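PDB 3UOR: ABC transporter sugar binding protein from Xanthomonas axonopodis pv. citri, which probably captures maltose or related sugars in the periplasm and delivers them to an ABC importer in the inner membrane. Local coordinates for residues 66-78 against 89-102. Residues are numbered along the deposited sequence; the frame is centred on the assembly and turned at random.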
loop_
_atom_site.group_PDB
_atom_site.type_symbol
_atom_site.label_atom_id
_atom_site.label_comp_id
_atom_site.label_asym_id
_atom_site.label_seq_id
_atom_site.Cartn_x
_atom_site.Cartn_y
_atom_site.Cartn_z
ATOM N N PRO A 66 -7.440 15.839 7.708
ATOM C CA PRO A 66 -6.036 15.604 7.360
ATOM C C PRO A 66 -5.552 14.307 7.992
ATOM O O PRO A 66 -5.848 14.041 9.155
ATOM C CB PRO A 66 -5.321 16.804 7.983
ATOM C CG PRO A 66 -6.384 17.852 8.128
ATOM C CD PRO A 66 -7.619 17.086 8.468
ATOM N N MET A 67 -4.827 13.503 7.232
ATOM C CA MET A 67 -4.411 12.194 7.711
ATOM C C MET A 67 -3.637 12.285 9.032
ATOM O O MET A 67 -3.840 11.479 9.945
ATOM C CB MET A 67 -3.578 11.483 6.646
ATOM C CG MET A 67 -3.450 9.978 6.845
ATOM S SD MET A 67 -4.753 9.041 6.031
ATOM C CE MET A 67 -5.909 8.811 7.373
ATOM N N THR A 68 -2.759 13.277 9.135
ATOM C CA THR A 68 -1.919 13.423 10.317
ATOM C C THR A 68 -2.725 13.659 11.593
ATOM O O THR A 68 -2.202 13.503 12.695
ATOM C CB THR A 68 -0.896 14.560 10.140
ATOM O OG1 THR A 68 -1.588 15.788 9.875
ATOM C CG2 THR A 68 0.034 14.247 8.986
ATOM N N ALA A 69 -3.991 14.037 11.440
ATOM C CA ALA A 69 -4.864 14.300 12.583
ATOM C C ALA A 69 -6.019 13.314 12.653
ATOM O O ALA A 69 -6.810 13.331 13.595
ATOM C CB ALA A 69 -5.403 15.703 12.503
ATOM N N ALA A 70 -6.118 12.458 11.647
ATOM C CA ALA A 70 -7.265 11.577 11.511
ATOM C C ALA A 70 -7.351 10.556 12.636
ATOM O O ALA A 70 -8.425 10.326 13.189
ATOM C CB ALA A 70 -7.225 10.884 10.179
ATOM N N HIS A 71 -6.223 9.940 12.973
ATOM C CA HIS A 71 -6.216 8.914 14.008
ATOM C C HIS A 71 -6.606 9.449 15.390
ATOM O O HIS A 71 -7.268 8.760 16.161
ATOM C CB HIS A 71 -4.863 8.215 14.088
ATOM C CG HIS A 71 -4.910 6.922 14.835
ATOM N ND1 HIS A 71 -4.911 6.858 16.212
ATOM C CD2 HIS A 71 -4.985 5.642 14.398
ATOM C CE1 HIS A 71 -4.973 5.592 16.591
ATOM N NE2 HIS A 71 -5.019 4.836 15.509
ATOM N N GLU A 72 -6.190 10.671 15.703
ATOM C CA GLU A 72 -6.584 11.297 16.959
ATOM C C GLU A 72 -8.040 11.704 16.922
ATOM O O GLU A 72 -8.784 11.468 17.874
ATOM C CB GLU A 72 -5.746 12.537 17.247
ATOM C CG GLU A 72 -4.448 12.270 17.972
ATOM C CD GLU A 72 -3.775 13.555 18.417
ATOM O OE1 GLU A 72 -4.455 14.390 19.056
ATOM O OE2 GLU A 72 -2.570 13.727 18.125
ATOM N N LYS A 73 -8.450 12.343 15.832
ATOM C CA LYS A 73 -9.820 12.823 15.756
ATOM C C LYS A 73 -10.804 11.663 15.949
ATOM O O LYS A 73 -11.878 11.837 16.527
ATOM C CB LYS A 73 -10.073 13.564 14.440
ATOM C CG LYS A 73 -11.502 14.077 14.304
ATOM C CD LYS A 73 -11.616 15.229 13.320
ATOM C CE LYS A 73 -12.910 16.004 13.558
ATOM N NZ LYS A 73 -13.011 17.249 12.744
ATOM N N LEU A 74 -10.414 10.477 15.485
ATOM C CA LEU A 74 -11.277 9.300 15.532
ATOM C C LEU A 74 -11.337 8.691 16.921
ATOM O O LEU A 74 -12.423 8.484 17.456
ATOM C CB LEU A 74 -10.823 8.255 14.518
ATOM C CG LEU A 74 -11.319 8.486 13.088
ATOM C CD1 LEU A 74 -10.573 7.583 12.113
ATOM C CD2 LEU A 74 -12.832 8.285 12.982
ATOM N N LEU A 75 -10.180 8.389 17.501
ATOM C CA LEU A 75 -10.126 7.946 18.888
ATOM C C LEU A 75 -10.884 8.937 19.766
ATOM O O LEU A 75 -11.640 8.548 20.656
ATOM C CB LEU A 75 -8.679 7.826 19.365
ATOM C CG LEU A 75 -7.857 6.707 18.732
ATOM C CD1 LEU A 75 -6.485 6.642 19.381
ATOM C CD2 LEU A 75 -8.585 5.380 18.874
ATOM N N THR A 76 -10.683 10.221 19.490
ATOM C CA THR A 76 -11.360 11.289 20.213
ATOM C C THR A 76 -12.873 11.271 20.002
ATOM O O THR A 76 -13.640 11.266 20.966
ATOM C CB THR A 76 -10.797 12.669 19.817
ATOM O OG1 THR A 76 -9.511 12.854 20.429
ATOM C CG2 THR A 76 -11.746 13.783 20.254
ATOM N N ALA A 77 -13.299 11.271 18.741
ATOM C CA ALA A 77 -14.722 11.213 18.427
ATOM C C ALA A 77 -15.352 9.958 19.019
ATOM O O ALA A 77 -16.508 9.974 19.440
ATOM C CB ALA A 77 -14.942 11.261 16.927
ATOM N N PHE A 78 -14.589 8.870 19.050
ATOM C CA PHE A 78 -15.069 7.641 19.665
ATOM C C PHE A 78 -15.497 7.916 21.097
ATOM O O PHE A 78 -16.684 7.903 21.405
ATOM C CB PHE A 78 -13.988 6.565 19.651
ATOM C CG PHE A 78 -14.387 5.293 20.346
ATOM C CD1 PHE A 78 -15.668 4.787 20.214
ATOM C CD2 PHE A 78 -13.472 4.592 21.120
ATOM C CE1 PHE A 78 -16.036 3.610 20.851
ATOM C CE2 PHE A 78 -13.830 3.411 21.754
ATOM C CZ PHE A 78 -15.114 2.920 21.620
ATOM N N LEU A 89 -10.794 4.425 6.131
ATOM C CA LEU A 89 -9.801 3.962 7.104
ATOM C C LEU A 89 -8.622 3.341 6.379
ATOM O O LEU A 89 -8.789 2.390 5.606
ATOM C CB LEU A 89 -10.407 2.913 8.043
ATOM C CG LEU A 89 -10.298 3.120 9.550
ATOM C CD1 LEU A 89 -10.759 4.504 9.940
ATOM C CD2 LEU A 89 -11.107 2.078 10.273
ATOM N N GLY A 90 -7.429 3.875 6.609
ATOM C CA GLY A 90 -6.223 3.203 6.145
ATOM C C GLY A 90 -6.310 1.756 6.586
ATOM O O GLY A 90 -6.694 1.456 7.725
ATOM N N ASN A 91 -5.981 0.831 5.705
ATOM C CA ASN A 91 -6.308 -0.542 6.054
ATOM C C ASN A 91 -5.439 -1.187 7.146
ATOM O O ASN A 91 -5.742 -2.281 7.594
ATOM C CB ASN A 91 -6.517 -1.421 4.813
ATOM C CG ASN A 91 -5.313 -1.480 3.953
ATOM O OD1 ASN A 91 -4.222 -1.166 4.413
ATOM N ND2 ASN A 91 -5.487 -1.876 2.683
ATOM N N THR A 92 -4.381 -0.514 7.596
ATOM C CA THR A 92 -3.615 -1.037 8.728
ATOM C C THR A 92 -4.215 -0.540 10.050
ATOM O O THR A 92 -3.852 -1.011 11.124
ATOM C CB THR A 92 -2.095 -0.705 8.659
ATOM O OG1 THR A 92 -1.917 0.697 8.513
ATOM C CG2 THR A 92 -1.438 -1.402 7.483
ATOM N N TRP A 93 -5.147 0.401 9.951
ATOM C CA TRP A 93 -5.889 0.891 11.105
ATOM C C TRP A 93 -7.054 -0.016 11.494
ATOM O O TRP A 93 -7.542 0.064 12.608
ATOM C CB TRP A 93 -6.435 2.294 10.838
ATOM C CG TRP A 93 -5.383 3.326 10.701
ATOM C CD1 TRP A 93 -4.035 3.120 10.683
ATOM C CD2 TRP A 93 -5.576 4.737 10.563
ATOM N NE1 TRP A 93 -3.378 4.315 10.539
ATOM C CE2 TRP A 93 -4.302 5.323 10.466
ATOM C CE3 TRP A 93 -6.700 5.558 10.515
ATOM C CZ2 TRP A 93 -4.124 6.687 10.323
ATOM C CZ3 TRP A 93 -6.522 6.908 10.373
ATOM C CH2 TRP A 93 -5.244 7.464 10.283
ATOM N N LEU A 94 -7.519 -0.859 10.579
ATOM C CA LEU A 94 -8.690 -1.708 10.851
ATOM C C LEU A 94 -8.577 -2.544 12.126
ATOM O O LEU A 94 -9.515 -2.570 12.921
ATOM C CB LEU A 94 -8.971 -2.641 9.674
ATOM C CG LEU A 94 -10.222 -2.417 8.842
ATOM C CD1 LEU A 94 -10.305 -0.976 8.399
ATOM C CD2 LEU A 94 -10.191 -3.342 7.650
ATOM N N PRO A 95 -7.445 -3.257 12.314
ATOM C CA PRO A 95 -7.367 -4.155 13.471
ATOM C C PRO A 95 -7.594 -3.403 14.770
ATOM O O PRO A 95 -8.247 -3.914 15.668
ATOM C CB PRO A 95 -5.938 -4.684 13.399
ATOM C CG PRO A 95 -5.623 -4.673 11.958
ATOM C CD PRO A 95 -6.262 -3.401 11.448
ATOM N N GLU A 96 -7.085 -2.184 14.857
ATOM C CA GLU A 96 -7.283 -1.384 16.049
ATOM C C GLU A 96 -8.746 -1.016 16.261
ATOM O O GLU A 96 -9.294 -1.242 17.342
ATOM C CB GLU A 96 -6.425 -0.120 16.025
ATOM C CG GLU A 96 -6.637 0.744 17.270
ATOM C CD GLU A 96 -5.640 1.881 17.378
ATOM O OE1 GLU A 96 -4.769 1.998 16.486
ATOM O OE2 GLU A 96 -5.724 2.653 18.357
ATOM N N PHE A 97 -9.387 -0.440 15.245
ATOM C CA PHE A 97 -10.784 -0.055 15.413
ATOM C C PHE A 97 -11.712 -1.263 15.547
ATOM O O PHE A 97 -12.755 -1.181 16.192
ATOM C CB PHE A 97 -11.218 0.939 14.335
ATOM C CG PHE A 97 -10.576 2.285 14.505
ATOM C CD1 PHE A 97 -11.212 3.288 15.223
ATOM C CD2 PHE A 97 -9.312 2.531 14.000
ATOM C CE1 PHE A 97 -10.604 4.532 15.414
ATOM C CE2 PHE A 97 -8.690 3.777 14.187
ATOM C CZ PHE A 97 -9.335 4.771 14.895
ATOM N N ALA A 98 -11.311 -2.394 14.971
ATOM C CA ALA A 98 -12.079 -3.626 15.123
ATOM C C ALA A 98 -11.983 -4.146 16.555
ATOM O O ALA A 98 -12.992 -4.465 17.186
ATOM C CB ALA A 98 -11.603 -4.683 14.143
ATOM N N LEU A 99 -10.764 -4.223 17.075
ATOM C CA LEU A 99 -10.569 -4.729 18.427
ATOM C C LEU A 99 -11.044 -3.734 19.499
ATOM O O LEU A 99 -11.264 -4.106 20.649
ATOM C CB LEU A 99 -9.123 -5.203 18.627
ATOM C CG LEU A 99 -8.754 -6.245 17.549
ATOM C CD1 LEU A 99 -7.336 -6.765 17.702
ATOM C CD2 LEU A 99 -9.743 -7.414 17.519
ATOM N N LEU A 100 -11.235 -2.479 19.110
ATOM C CA LEU A 100 -11.926 -1.518 19.965
ATOM C C LEU A 100 -13.449 -1.687 19.846
ATOM O O LEU A 100 -14.213 -0.917 20.430
ATOM C CB LEU A 100 -11.562 -0.102 19.544
ATOM C CG LEU A 100 -10.847 0.775 20.555
ATOM C CD1 LEU A 100 -9.801 -0.039 21.268
ATOM C CD2 LEU A 100 -10.231 1.966 19.846
ATOM N N ASP A 101 -13.884 -2.669 19.058
ATOM C CA ASP A 101 -15.311 -2.920 18.828
ATOM C C ASP A 101 -16.098 -1.686 18.345
ATOM O O ASP A 101 -17.235 -1.465 18.754
ATOM C CB ASP A 101 -15.967 -3.530 20.082
ATOM C CG ASP A 101 -17.374 -4.062 19.815
ATOM O OD1 ASP A 101 -17.613 -4.626 18.721
ATOM O OD2 ASP A 101 -18.245 -3.922 20.707
ATOM N N THR A 102 -15.515 -0.896 17.452
ATOM C CA THR A 102 -16.226 0.258 16.908
ATOM C C THR A 102 -16.788 -0.011 15.516
ATOM O O THR A 102 -17.498 0.826 14.942
ATOM C CB THR A 102 -15.296 1.469 16.773
ATOM O OG1 THR A 102 -14.258 1.171 15.818
ATOM C CG2 THR A 102 -14.683 1.825 18.123
#
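His71 reaches across to Trp93 and Glu96 at once. With CG anti to the backbone N (chi1 -163°), its imidazole stands edge-on over the indole, a T-shaped pair with planes at 89° and CD2 above the middle of the Trp93 ring system. His71 CB lies over the same six-membered ring, a CH-pi contact. The far corner of the imidazole is held by a hydrogen bond from His71 NE2 to Glu96 OE1 (3.0 Å, 149° at the hydrogen). The oxygen lies close to the imidazole plane, but the N-H comes to OE1 from well above the carboxylate plane. Phe97 adds an offset edge-to-face contact with the imidazole, completing the aromatic cluster.

Met67 bends back so that its CE packs 3.3 Å from Trp93 CH2, while SD stands obliquely to the six-membered ring (5.3 Å from its centroid), a Met-aromatic contact, and Ala70 CB meets the indole edge. Further along, Leu74 CB packs 3.8 Å from Phe97 CZ while its CD1 touches Leu89 CD1, and Leu75 CD2 meets Leu100 CD2. At the far end Thr102 CG2 lies over one face of Phe78. The Thr102 hydroxyl bonds to Phe97 O (OG1 to O, 2.8 Å), tying this threonine to the last helical turn, which Asp101 closes in a Schellman motif.

Trp93 NE1 has a weak hydrogen bond to Glu378. Helices 67-78 and 94-99 run nearly parallel, axes 12.5 Å apart, with the aromatic side chains between them; Leu74 also packs on Trp35 of strand 30-36. Strands 58-64 and 86-90, both parallel to 30-36, form a beta-alpha-beta crossover through helix 67-79, here packed on the short helix after the second strand, consistent with a periplasmic binding protein lobe.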